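Local coordinates for acetylcholine-binding protein (PDB 2BJ0) that probably binds acetylcholine and related ligands as a pentamer built on the scaffold of the ligand-binding domain of nicotinic acetylcholine receptors, at residues P94-A99 against P114-R119; K32-V37 against E47-T52; L70-L75 against V103-G108. All coordinates share one frame; numbering follows the deposited sequence.

Contact 1: P94-A99 against P114-R119; sequences PELLSA and PSQRVR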
ATOM      1  N   PRO A  94       1.379  11.892  -5.008  1.00 25.41           N
ATOM      2  CA  PRO A  94       2.707  12.290  -4.532  1.00 24.81           C
ATOM      3  C   PRO A  94       3.185  11.287  -3.493  1.00 24.20           C
ATOM      4  O   PRO A  94       2.383  10.825  -2.696  1.00 24.49           O
ATOM      5  CB  PRO A  94       2.470  13.638  -3.882  1.00 22.88           C
ATOM      6  CG  PRO A  94       1.051  13.638  -3.581  1.00 26.36           C
ATOM      7  CD  PRO A  94       0.362  12.914  -4.718  1.00 25.63           C
ATOM      8  N   GLU A  95       4.467  10.950  -3.511  1.00 24.26           N
ATOM      9  CA  GLU A  95       4.988   9.919  -2.646  1.00 24.89           C
ATOM     10  C   GLU A  95       5.686  10.599  -1.499  1.00 24.90           C
ATOM     11  O   GLU A  95       6.571  11.451  -1.707  1.00 23.62           O
ATOM     12  CB  GLU A  95       5.958   9.024  -3.410  1.00 26.04           C
ATOM     13  CG  GLU A  95       6.469   7.862  -2.571  1.00 29.60           C
ATOM     14  CD  GLU A  95       7.231   6.852  -3.389  1.00 37.66           C
ATOM     15  OE1 GLU A  95       8.390   7.112  -3.730  1.00 39.56           O
ATOM     16  OE2 GLU A  95       6.655   5.780  -3.702  1.00 44.88           O
ATOM     17  N   LEU A  96       5.249  10.273  -0.286  1.00 24.79           N
ATOM     18  CA  LEU A  96       5.864  10.810   0.905  1.00 24.30           C
ATOM     19  C   LEU A  96       7.205  10.148   1.183  1.00 24.94           C
ATOM     20  O   LEU A  96       7.323   8.891   1.194  1.00 23.86           O
ATOM     21  CB  LEU A  96       4.915  10.679   2.098  1.00 25.12           C
ATOM     22  CG  LEU A  96       5.400  11.156   3.459  1.00 25.35           C
ATOM     23  CD1 LEU A  96       5.447  12.674   3.473  1.00 24.05           C
ATOM     24  CD2 LEU A  96       4.435  10.620   4.542  1.00 24.15           C
ATOM     25  N   LEU A  97       8.217  10.991   1.414  1.00 22.90           N
ATOM     26  CA  LEU A  97       9.602  10.546   1.558  1.00 24.08           C
ATOM     27  C   LEU A  97      10.192  10.720   2.962  1.00 24.82           C
ATOM     28  O   LEU A  97      11.349  10.352   3.224  1.00 26.25           O
ATOM     29  CB  LEU A  97      10.470  11.289   0.531  1.00 23.62           C
ATOM     30  CG  LEU A  97      10.035  11.360  -0.937  1.00 21.50           C
ATOM     31  CD1 LEU A  97      10.953  12.333  -1.718  1.00 18.44           C
ATOM     32  CD2 LEU A  97      10.129   9.981  -1.544  1.00 23.47           C
ATOM     33  N   SER A  98       9.421  11.277   3.878  1.00 24.61           N
ATOM     34  CA  SER A  98       9.933  11.612   5.213  1.00 25.60           C
ATOM     35  C   SER A  98       8.910  11.086   6.232  1.00 26.59           C
ATOM     36  O   SER A  98       7.808  10.710   5.848  1.00 26.91           O
ATOM     37  CB  SER A  98      10.015  13.131   5.337  1.00 25.49           C
ATOM     38  OG  SER A  98       8.762  13.692   4.984  1.00 25.03           O
ATOM     39  N   ALA A  99       9.261  11.094   7.518  1.00 28.06           N
ATOM     40  CA  ALA A  99       8.369  10.648   8.591  1.00 29.33           C
ATOM     41  C   ALA A  99       7.153  11.570   8.696  1.00 30.45           C
ATOM     42  O   ALA A  99       7.282  12.781   8.585  1.00 31.10           O
ATOM     43  CB  ALA A  99       9.116  10.638   9.901  1.00 29.83           C
ATOM     44  N   PRO A 114       6.294  17.902   5.043  1.00 24.32           N
ATOM     45  CA  PRO A 114       6.426  16.688   4.257  1.00 24.16           C
ATOM     46  C   PRO A 114       7.450  16.817   3.091  1.00 23.93           C
ATOM     47  O   PRO A 114       7.415  17.801   2.362  1.00 24.17           O
ATOM     48  CB  PRO A 114       5.000  16.462   3.701  1.00 24.30           C
ATOM     49  CG  PRO A 114       4.300  17.778   3.758  1.00 25.02           C
ATOM     50  CD  PRO A 114       5.017  18.610   4.796  1.00 23.15           C
ATOM     51  N   SER A 115       8.355  15.849   2.928  1.00 22.77           N
ATOM     52  CA  SER A 115       9.101  15.768   1.682  1.00 21.96           C
ATOM     53  C   SER A 115       8.365  14.831   0.722  1.00 23.26           C
ATOM     54  O   SER A 115       8.128  13.637   1.089  1.00 22.36           O
ATOM     55  CB  SER A 115      10.524  15.284   1.937  1.00 20.92           C
ATOM     56  OG  SER A 115      11.245  15.235   0.696  1.00 22.15           O
ATOM     57  N   GLN A 116       8.003  15.307  -0.483  1.00 22.40           N
ATOM     58  CA  GLN A 116       7.275  14.437  -1.450  1.00 23.07           C
ATOM     59  C   GLN A 116       7.856  14.464  -2.845  1.00 24.53           C
ATOM     60  O   GLN A 116       8.341  15.508  -3.318  1.00 24.95           O
ATOM     61  CB  GLN A 116       5.788  14.801  -1.553  1.00 23.05           C
ATOM     62  CG  GLN A 116       5.035  14.890  -0.197  1.00 22.61           C
ATOM     63  CD  GLN A 116       3.758  15.672  -0.317  1.00 25.51           C
ATOM     64  OE1 GLN A 116       3.762  16.934  -0.361  1.00 24.27           O
ATOM     65  NE2 GLN A 116       2.669  14.971  -0.395  1.00 21.82           N
ATOM     66  N   ARG A 117       7.786  13.316  -3.503  1.00 24.80           N
ATOM     67  CA  ARG A 117       8.113  13.208  -4.917  1.00 26.26           C
ATOM     68  C   ARG A 117       6.823  13.381  -5.705  1.00 25.89           C
ATOM     69  O   ARG A 117       5.906  12.571  -5.554  1.00 26.48           O
ATOM     70  CB  ARG A 117       8.756  11.841  -5.252  1.00 25.22           C
ATOM     71  CG  ARG A 117       9.035  11.749  -6.742  1.00 26.32           C
ATOM     72  CD  ARG A 117       9.835  10.532  -7.222  1.00 29.06           C
ATOM     73  NE  ARG A 117       9.386   9.273  -6.641  1.00 32.21           N
ATOM     74  CZ  ARG A 117       9.267   8.140  -7.316  1.00 35.37           C
ATOM     75  NH1 ARG A 117       9.506   8.098  -8.624  1.00 37.20           N
ATOM     76  NH2 ARG A 117       8.873   7.048  -6.686  1.00 36.72           N
ATOM     77  N   VAL A 118       6.778  14.428  -6.546  1.00 25.56           N
ATOM     78  CA  VAL A 118       5.588  14.892  -7.261  1.00 25.04           C
ATOM     79  C   VAL A 118       5.813  14.894  -8.783  1.00 24.56           C
ATOM     80  O   VAL A 118       6.802  15.441  -9.267  1.00 23.93           O
ATOM     81  CB  VAL A 118       5.211  16.357  -6.835  1.00 25.66           C
ATOM     82  CG1 VAL A 118       3.844  16.735  -7.367  1.00 26.98           C
ATOM     83  CG2 VAL A 118       5.160  16.476  -5.329  1.00 26.07           C
ATOM     84  N   ARG A 119       4.863  14.326  -9.524  1.00 24.04           N
ATOM     85  CA  ARG A 119       4.950  14.198 -10.961  1.00 24.59           C
ATOM     86  C   ARG A 119       3.860  15.017 -11.633  1.00 23.71           C
ATOM     87  O   ARG A 119       2.717  15.022 -11.192  1.00 22.72           O
ATOM     88  CB  ARG A 119       4.792  12.716 -11.372  1.00 23.57           C
ATOM     89  CG  ARG A 119       5.121  12.418 -12.868  1.00 25.50           C
ATOM     90  CD  ARG A 119       4.687  10.976 -13.304  1.00 26.95           C
ATOM     91  NE  ARG A 119       5.449   9.983 -12.543  1.00 32.81           N
ATOM     92  CZ  ARG A 119       5.122   8.688 -12.394  1.00 36.67           C
ATOM     93  NH1 ARG A 119       4.011   8.194 -12.939  1.00 37.74           N
ATOM     94  NH2 ARG A 119       5.915   7.893 -11.665  1.00 34.58           N
TER
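The charged pair of this contact is Glu-95 and Arg-117, whose side chains run alongside each other on one face of the sheet. NH2 of Arg-117 donates to OE1 of Glu-95 at 3.0 Å in an almost straight bond (176°); the oxygen lies in the guanidinium plane but is itself approached from above the carboxylate. The same OE1 accepts Ala-93 N of a neighbouring subunit, while Arg-117 NH1 reaches Glu-47. An alanine here in place of the glutamate would probably leave Arg-117 NH2 without its charged mate, with Glu-47 still at NH1, and Ala-93 N of the neighbouring subunit without its acceptor.

Backbone bonds pair Glu-95 with Arg-117 in both directions, and Leu-97 N then meets Ser-115 O at 2.7 Å. The short strand 95-96 thus lies antiparallel on the edge of strand 109-121, in the beta-sandwich typical of this receptor family. Beyond it, Ser-98 OG takes over as acceptor for Ser-115 N (3.0 Å); its chi1 of 52° turns the hydroxyl to that N-H.

Apolar packing fills the rest. The Leu-96 side chain crosses Pro-114 at about a right angle, its CD1 3.8 Å from Pro-114 CB; Pro-94 CB meets Val-118 CG2 at 4.2 Å, and Leu-97 CD1 reaches Arg-117 CB at 4.2 Å.

Contact 2: K32-V37 against E47-T52; sequences KLMNIV and EVVLWT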
ATOM      1  N   LYS A  32      10.616  24.081  -0.695  1.00 27.25           N
ATOM      2  CA  LYS A  32      11.995  23.873  -1.053  1.00 27.17           C
ATOM      3  C   LYS A  32      12.013  22.878  -2.207  1.00 27.11           C
ATOM      4  O   LYS A  32      11.653  21.699  -2.025  1.00 26.54           O
ATOM      5  CB  LYS A  32      12.792  23.303   0.133  1.00 27.42           C
ATOM      6  CG  LYS A  32      12.845  24.205   1.378  1.00 28.96           C
ATOM      7  CD  LYS A  32      13.878  25.306   1.168  1.00 31.70           C
ATOM      8  CE  LYS A  32      13.557  26.484   2.022  1.00 35.16           C
ATOM      9  NZ  LYS A  32      14.531  27.590   1.797  1.00 35.58           N
ATOM     10  N   LEU A  33      12.439  23.334  -3.386  1.00 26.33           N
ATOM     11  CA  LEU A  33      12.643  22.437  -4.499  1.00 26.69           C
ATOM     12  C   LEU A  33      14.024  21.822  -4.327  1.00 26.70           C
ATOM     13  O   LEU A  33      15.012  22.526  -4.417  1.00 26.87           O
ATOM     14  CB  LEU A  33      12.463  23.143  -5.861  1.00 26.50           C
ATOM     15  CG  LEU A  33      12.647  22.309  -7.141  1.00 28.42           C
ATOM     16  CD1 LEU A  33      11.625  21.169  -7.201  1.00 27.93           C
ATOM     17  CD2 LEU A  33      12.520  23.153  -8.406  1.00 28.13           C
ATOM     18  N   MET A  34      14.059  20.513  -4.035  1.00 25.33           N
ATOM     19  CA  MET A  34      15.294  19.806  -3.671  1.00 24.27           C
ATOM     20  C   MET A  34      16.040  19.186  -4.845  1.00 24.02           C
ATOM     21  O   MET A  34      17.280  19.136  -4.858  1.00 23.30           O
ATOM     22  CB  MET A  34      14.984  18.705  -2.649  1.00 24.23           C
ATOM     23  CG  MET A  34      14.245  19.192  -1.411  1.00 25.71           C
ATOM     24  SD  MET A  34      15.207  20.350  -0.421  1.00 29.77           S
ATOM     25  CE  MET A  34      16.523  19.284   0.167  1.00 27.24           C
ATOM     26  N   ASN A  35      15.280  18.680  -5.804  1.00 24.16           N
ATOM     27  CA  ASN A  35      15.848  17.955  -6.891  1.00 24.23           C
ATOM     28  C   ASN A  35      14.790  17.819  -8.018  1.00 24.52           C
ATOM     29  O   ASN A  35      13.599  17.846  -7.751  1.00 24.66           O
ATOM     30  CB  ASN A  35      16.269  16.574  -6.416  1.00 24.94           C
ATOM     31  CG  ASN A  35      17.301  15.897  -7.276  1.00 26.78           C
ATOM     32  OD1 ASN A  35      17.649  16.386  -8.349  1.00 27.23           O
ATOM     33  ND2 ASN A  35      17.819  14.765  -6.805  1.00 29.64           N
ATOM     34  N   ILE A  36      15.239  17.680  -9.224  1.00 25.01           N
ATOM     35  CA  ILE A  36      14.386  17.366 -10.372  1.00 25.18           C
ATOM     36  C   ILE A  36      14.872  15.989 -10.706  1.00 25.80           C
ATOM     37  O   ILE A  36      15.992  15.843 -11.182  1.00 26.70           O
ATOM     38  CB  ILE A  36      14.553  18.318 -11.535  1.00 24.98           C
ATOM     39  CG1 ILE A  36      13.956  19.699 -11.214  1.00 26.13           C
ATOM     40  CG2 ILE A  36      13.906  17.737 -12.780  1.00 26.85           C
ATOM     41  CD1 ILE A  36      14.136  20.701 -12.331  1.00 27.82           C
ATOM     42  N   VAL A  37      14.062  14.951 -10.446  1.00 26.09           N
ATOM     43  CA  VAL A  37      14.537  13.541 -10.615  1.00 26.00           C
ATOM     44  C   VAL A  37      14.189  12.847 -11.938  1.00 27.75           C
ATOM     45  O   VAL A  37      14.794  11.821 -12.269  1.00 27.62           O
ATOM     46  CB  VAL A  37      14.135  12.699  -9.390  1.00 25.22           C
ATOM     47  CG1 VAL A  37      14.893  13.171  -8.164  1.00 24.54           C
ATOM     48  CG2 VAL A  37      12.642  12.772  -9.148  1.00 24.56           C
ATOM     49  N   GLU A  47       9.360  15.099 -12.631  1.00 25.19           N
ATOM     50  CA  GLU A  47       9.206  14.644 -11.245  1.00 25.26           C
ATOM     51  C   GLU A  47      10.233  15.417 -10.457  1.00 22.92           C
ATOM     52  O   GLU A  47      11.391  15.483 -10.834  1.00 22.05           O
ATOM     53  CB  GLU A  47       9.526  13.135 -11.060  1.00 24.84           C
ATOM     54  CG  GLU A  47       8.548  12.131 -11.625  1.00 27.32           C
ATOM     55  CD  GLU A  47       8.715  10.732 -10.998  1.00 29.80           C
ATOM     56  OE1 GLU A  47       9.794  10.419 -10.432  1.00 32.55           O
ATOM     57  OE2 GLU A  47       7.749   9.938 -11.053  1.00 35.81           O
ATOM     58  N   VAL A  48       9.790  15.997  -9.356  1.00 23.44           N
ATOM     59  CA  VAL A  48      10.636  16.779  -8.485  1.00 23.38           C
ATOM     60  C   VAL A  48      10.577  16.184  -7.087  1.00 23.43           C
ATOM     61  O   VAL A  48       9.627  15.496  -6.746  1.00 22.65           O
ATOM     62  CB  VAL A  48      10.153  18.279  -8.408  1.00 23.51           C
ATOM     63  CG1 VAL A  48      10.191  18.938  -9.771  1.00 24.16           C
ATOM     64  CG2 VAL A  48       8.777  18.382  -7.805  1.00 24.43           C
ATOM     65  N   VAL A  49      11.614  16.440  -6.287  1.00 23.66           N
ATOM     66  CA  VAL A  49      11.496  16.340  -4.831  1.00 22.95           C
ATOM     67  C   VAL A  49      11.268  17.730  -4.241  1.00 23.68           C
ATOM     68  O   VAL A  49      12.025  18.670  -4.508  1.00 23.38           O
ATOM     69  CB  VAL A  49      12.715  15.676  -4.215  1.00 24.07           C
ATOM     70  CG1 VAL A  49      12.603  15.629  -2.674  1.00 25.47           C
ATOM     71  CG2 VAL A  49      12.854  14.264  -4.770  1.00 20.61           C
ATOM     72  N   LEU A  50      10.240  17.827  -3.409  1.00 24.86           N
ATOM     73  CA  LEU A  50       9.745  19.097  -2.901  1.00 24.83           C
ATOM     74  C   LEU A  50       9.438  18.946  -1.411  1.00 25.54           C
ATOM     75  O   LEU A  50       8.710  18.016  -1.010  1.00 25.88           O
ATOM     76  CB  LEU A  50       8.470  19.454  -3.676  1.00 25.53           C
ATOM     77  CG  LEU A  50       7.728  20.768  -3.397  1.00 24.09           C
ATOM     78  CD1 LEU A  50       8.526  21.989  -3.927  1.00 24.32           C
ATOM     79  CD2 LEU A  50       6.322  20.748  -3.995  1.00 23.30           C
ATOM     80  N   TRP A  51      10.009  19.818  -0.573  1.00 24.63           N
ATOM     81  CA  TRP A  51       9.494  19.975   0.785  1.00 24.57           C
ATOM     82  C   TRP A  51       8.458  21.073   0.785  1.00 25.62           C
ATOM     83  O   TRP A  51       8.701  22.128   0.208  1.00 25.62           O
ATOM     84  CB  TRP A  51      10.597  20.388   1.752  1.00 24.28           C
ATOM     85  CG  TRP A  51      11.763  19.478   1.845  1.00 23.70           C
ATOM     86  CD1 TRP A  51      11.944  18.249   1.216  1.00 24.24           C
ATOM     87  CD2 TRP A  51      12.928  19.689   2.645  1.00 23.72           C
ATOM     88  NE1 TRP A  51      13.151  17.704   1.601  1.00 23.87           N
ATOM     89  CE2 TRP A  51      13.774  18.559   2.473  1.00 24.05           C
ATOM     90  CE3 TRP A  51      13.355  20.725   3.497  1.00 25.77           C
ATOM     91  CZ2 TRP A  51      15.012  18.450   3.103  1.00 22.98           C
ATOM     92  CZ3 TRP A  51      14.598  20.601   4.137  1.00 25.61           C
ATOM     93  CH2 TRP A  51      15.396  19.472   3.936  1.00 26.45           C
ATOM     94  N   THR A  52       7.313  20.806   1.413  1.00 25.91           N
ATOM     95  CA  THR A  52       6.244  21.765   1.645  1.00 26.31           C
ATOM     96  C   THR A  52       6.328  22.101   3.104  1.00 27.31           C
ATOM     97  O   THR A  52       6.255  21.210   3.925  1.00 27.47           O
ATOM     98  CB  THR A  52       4.851  21.145   1.370  1.00 25.91           C
ATOM     99  OG1 THR A  52       4.669  21.005  -0.041  1.00 26.31           O
ATOM    100  CG2 THR A  52       3.709  22.135   1.743  1.00 25.89           C
TER
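Asn-35 O accepts a hydrogen bond from Val-49 N at 2.8 Å. A weaker CA-H...O contact reaches the same Asn-35 O from Val-48 CA, 3.2 Å away. Val-49 returns its own carbonyl oxygen not to Asn-35 but to Met-34 N, also at 2.8 Å. Two residues of 32-37 therefore face a single one of 47-52, which is a classic beta bulge and shifts the antiparallel register by one. On either side of it the pairing is regular, with reciprocal backbone bonds between Lys-32 and Trp-51 and a bond from Val-37 N to Glu-47 O.

The bulge directs Met-34 toward the partner strand. Its CG is anti to the carbonyl carbon (chi1 -54°), and further bends at chi2 and chi3 fold the thioether over one face of the Trp-51 indole. SD sits 3.8 Å from the centroid of the five-membered ring of Trp-51, only 15° off the normal, a Met-aromatic contact; CG of Met-34 adds a CH-pi contact to the same ring, and CE presses on CZ2 of Trp-51 at 3.4 Å. On the face of Leu-33, Ile-36 and Val-48, the Leu-33 side chain crosses Val-48 at about a right angle, CD1 packed tightly at 3.5 Å from Val-48 CB.

Strands 25-40 and 45-57 form this hairpin. Phe-198 of strand 190-202 packs on Leu-33, Ile-36 and Val-48 across the sandwich, while Trp-51 meets Trp-142 of a neighbouring subunit edge-to-face, at the interface where relatives bind agonists. Strand 109-121 flanks 45-57 on its other edge.

Contact 3: L70-L75 against V103-G108; sequences LDQVSL and VVSKDG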
ATOM      1  N   LEU A  70       9.362  19.989  27.972  1.00 51.42           N
ATOM      2  CA  LEU A  70       9.380  20.125  26.503  1.00 48.99           C
ATOM      3  C   LEU A  70       8.964  21.521  26.013  1.00 47.24           C
ATOM      4  O   LEU A  70       7.912  22.017  26.409  1.00 46.79           O
ATOM      5  CB  LEU A  70       8.452  19.069  25.870  1.00 48.97           C
ATOM      6  CG  LEU A  70       8.640  17.564  26.098  1.00 48.87           C
ATOM      7  CD1 LEU A  70       7.568  16.787  25.385  1.00 48.93           C
ATOM      8  CD2 LEU A  70       9.986  17.086  25.625  1.00 49.80           C
ATOM      9  N   ASP A  71       9.781  22.130  25.151  1.00 45.28           N
ATOM     10  CA  ASP A  71       9.452  23.427  24.523  1.00 44.34           C
ATOM     11  C   ASP A  71       8.564  23.241  23.296  1.00 41.96           C
ATOM     12  O   ASP A  71       7.881  24.172  22.853  1.00 41.73           O
ATOM     13  CB  ASP A  71      10.725  24.194  24.117  1.00 45.02           C
ATOM     14  CG  ASP A  71      11.801  24.158  25.202  1.00 49.11           C
ATOM     15  OD1 ASP A  71      11.458  24.424  26.390  1.00 52.35           O
ATOM     16  OD2 ASP A  71      13.005  23.853  24.962  1.00 52.58           O
ATOM     17  N   GLN A  72       8.624  22.040  22.735  1.00 38.62           N
ATOM     18  CA  GLN A  72       7.756  21.632  21.649  1.00 36.22           C
ATOM     19  C   GLN A  72       7.645  20.108  21.637  1.00 33.73           C
ATOM     20  O   GLN A  72       8.405  19.422  22.326  1.00 31.89           O
ATOM     21  CB  GLN A  72       8.281  22.137  20.320  1.00 36.77           C
ATOM     22  CG  GLN A  72       9.724  21.804  20.071  1.00 40.10           C
ATOM     23  CD  GLN A  72      10.235  22.503  18.850  1.00 45.94           C
ATOM     24  OE1 GLN A  72       9.924  23.689  18.625  1.00 47.43           O
ATOM     25  NE2 GLN A  72      11.012  21.787  18.039  1.00 46.30           N
ATOM     26  N   VAL A  73       6.660  19.603  20.897  1.00 31.08           N
ATOM     27  CA  VAL A  73       6.421  18.172  20.837  1.00 29.30           C
ATOM     28  C   VAL A  73       6.096  17.803  19.400  1.00 29.01           C
ATOM     29  O   VAL A  73       5.343  18.507  18.704  1.00 27.82           O
ATOM     30  CB  VAL A  73       5.329  17.686  21.879  1.00 28.21           C
ATOM     31  CG1 VAL A  73       3.975  18.163  21.538  1.00 26.40           C
ATOM     32  CG2 VAL A  73       5.326  16.142  22.022  1.00 27.17           C
ATOM     33  N   SER A  74       6.709  16.714  18.967  1.00 27.79           N
ATOM     34  CA  SER A  74       6.429  16.095  17.696  1.00 27.96           C
ATOM     35  C   SER A  74       5.383  14.975  17.892  1.00 27.43           C
ATOM     36  O   SER A  74       5.509  14.142  18.800  1.00 26.39           O
ATOM     37  CB  SER A  74       7.740  15.534  17.137  1.00 28.39           C
ATOM     38  OG  SER A  74       7.543  14.658  16.033  1.00 30.19           O
ATOM     39  N   LEU A  75       4.352  14.977  17.055  1.00 26.94           N
ATOM     40  CA  LEU A  75       3.275  14.003  17.117  1.00 27.05           C
ATOM     41  C   LEU A  75       2.977  13.453  15.734  1.00 26.79           C
ATOM     42  O   LEU A  75       3.197  14.138  14.722  1.00 27.33           O
ATOM     43  CB  LEU A  75       2.018  14.628  17.709  1.00 27.37           C
ATOM     44  CG  LEU A  75       2.161  15.242  19.113  1.00 28.68           C
ATOM     45  CD1 LEU A  75       1.135  16.374  19.307  1.00 28.45           C
ATOM     46  CD2 LEU A  75       2.024  14.143  20.154  1.00 28.14           C
ATOM     47  N   VAL A 103       5.085  19.151  14.490  1.00 27.49           N
ATOM     48  CA  VAL A 103       5.679  19.667  15.715  1.00 27.74           C
ATOM     49  C   VAL A 103       4.860  20.831  16.214  1.00 28.88           C
ATOM     50  O   VAL A 103       4.635  21.798  15.486  1.00 27.31           O
ATOM     51  CB  VAL A 103       7.115  20.146  15.517  1.00 28.49           C
ATOM     52  CG1 VAL A 103       7.634  20.797  16.812  1.00 27.31           C
ATOM     53  CG2 VAL A 103       8.031  18.989  15.049  1.00 28.55           C
ATOM     54  N   VAL A 104       4.408  20.698  17.457  1.00 29.23           N
ATOM     55  CA  VAL A 104       3.538  21.646  18.125  1.00 30.49           C
ATOM     56  C   VAL A 104       4.393  22.431  19.122  1.00 30.82           C
ATOM     57  O   VAL A 104       5.122  21.837  19.913  1.00 29.75           O
ATOM     58  CB  VAL A 104       2.413  20.911  18.894  1.00 30.21           C
ATOM     59  CG1 VAL A 104       1.452  21.874  19.490  1.00 29.66           C
ATOM     60  CG2 VAL A 104       1.692  19.938  17.989  1.00 29.94           C
ATOM     61  N   SER A 105       4.305  23.758  19.042  1.00 31.86           N
ATOM     62  CA  SER A 105       5.029  24.677  19.921  1.00 32.67           C
ATOM     63  C   SER A 105       4.199  25.035  21.130  1.00 33.40           C
ATOM     64  O   SER A 105       2.992  24.813  21.129  1.00 33.10           O
ATOM     65  CB  SER A 105       5.353  25.956  19.165  1.00 32.35           C
ATOM     66  OG  SER A 105       6.226  25.667  18.089  1.00 32.73           O
ATOM     67  N   LYS A 106       4.840  25.650  22.135  1.00 35.36           N
ATOM     68  CA  LYS A 106       4.167  26.051  23.392  1.00 36.83           C
ATOM     69  C   LYS A 106       2.995  26.995  23.197  1.00 36.85           C
ATOM     70  O   LYS A 106       2.078  27.007  24.002  1.00 37.07           O
ATOM     71  CB  LYS A 106       5.149  26.693  24.391  1.00 37.93           C
ATOM     72  CG  LYS A 106       6.058  25.685  25.115  1.00 40.22           C
ATOM     73  CD  LYS A 106       6.080  25.851  26.653  1.00 43.43           C
ATOM     74  CE  LYS A 106       6.929  24.712  27.274  1.00 44.55           C
ATOM     75  NZ  LYS A 106       6.424  24.180  28.586  1.00 48.22           N
ATOM     76  N   ASP A 107       3.009  27.793  22.141  1.00 36.60           N
ATOM     77  CA  ASP A 107       1.874  28.667  21.904  1.00 36.90           C
ATOM     78  C   ASP A 107       0.780  28.043  20.991  1.00 35.75           C
ATOM     79  O   ASP A 107      -0.193  28.700  20.626  1.00 35.19           O
ATOM     80  CB  ASP A 107       2.364  30.014  21.372  1.00 37.29           C
ATOM     81  CG  ASP A 107       2.878  29.928  19.945  1.00 41.22           C
ATOM     82  OD1 ASP A 107       3.175  28.809  19.454  1.00 43.17           O
ATOM     83  OD2 ASP A 107       3.007  30.941  19.226  1.00 44.17           O
ATOM     84  N   GLY A 108       0.941  26.771  20.623  1.00 35.35           N
ATOM     85  CA  GLY A 108      -0.100  26.093  19.854  1.00 33.86           C
ATOM     86  C   GLY A 108       0.076  26.275  18.360  1.00 33.52           C
ATOM     87  O   GLY A 108      -0.799  25.891  17.580  1.00 33.43           O
TER
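Val-73 and Val-104 exchange two backbone hydrogen bonds, Val-104 N to Val-73 O at 2.7 Å and Val-73 N to Val-104 O at 2.9 Å. The first is almost straight at 172°. Val-73 O also receives the CA-H of Val-103, with Val-103 CA 3.2 Å away. On the face of these two residues the side chains lie side by side, CG1 of Val-73 resting 4.1 Å from CB of Val-104, and Leu-75 CD1 comes in obliquely to Val-104 CG2 at 3.8 Å.

On the opposite face the two methyls of Val-103 are divided between two partners. CG1 lies against the amide end of Gln-72, 3.7 Å from its CD, and CG2 meets CB of Ser-74. Gln-72 reaches it because CG stands between the backbone N and the carbonyl carbon (chi1 51°) and the chain then runs out extended across the valine.

Strands 72-76 and 101-105 are thus a short antiparallel pair at the end of the beta-sandwich nearer the N-terminal helix; the axes of 72-75 and 103-105 run at 154° to each other. Past Ser-105 a type I turn carries the chain round to Gly-108, closed by Gly-108 N on Ser-105 O; the positive phi at Gly-108 suits a residue without a side chain. Lys-106, in this turn, lays its chain beside the backbone of 70-71: CG is 3.3 Å from Asp-71 O, and Lys-106 N adds a weak hydrogen bond to that oxygen. Its NZ is held by the carbonyl oxygens of Ser-68 and Leu-65. Farther out, Ser-74 OG bonds to Arg-101 and to Thr-143 of a neighbouring subunit, and Gln-148 of that subunit donates to Gln-72 O.

From the N terminus, contact 2 comes first and is complete on its own: it closes the hairpin of strands 25-40 and 45-57 before either of the others begins. Contact 3 then opens at 70-75 and contact 1 at 94-99; contact 3 closes at 103-108 and contact 1 at 114-119, so these two loops cross rather than nest. Strand 109-121 joins them all into one sheet, taking strands 45-57, 95-96 and 101-105 as neighbours. Contacts 1 and 2 lie side by side, centres about 9 Å apart, whereas contact 3 sits about 23 Å from the centre of contact 1, toward the N-terminal helix. All three also touch a neighbouring subunit of the pentamer.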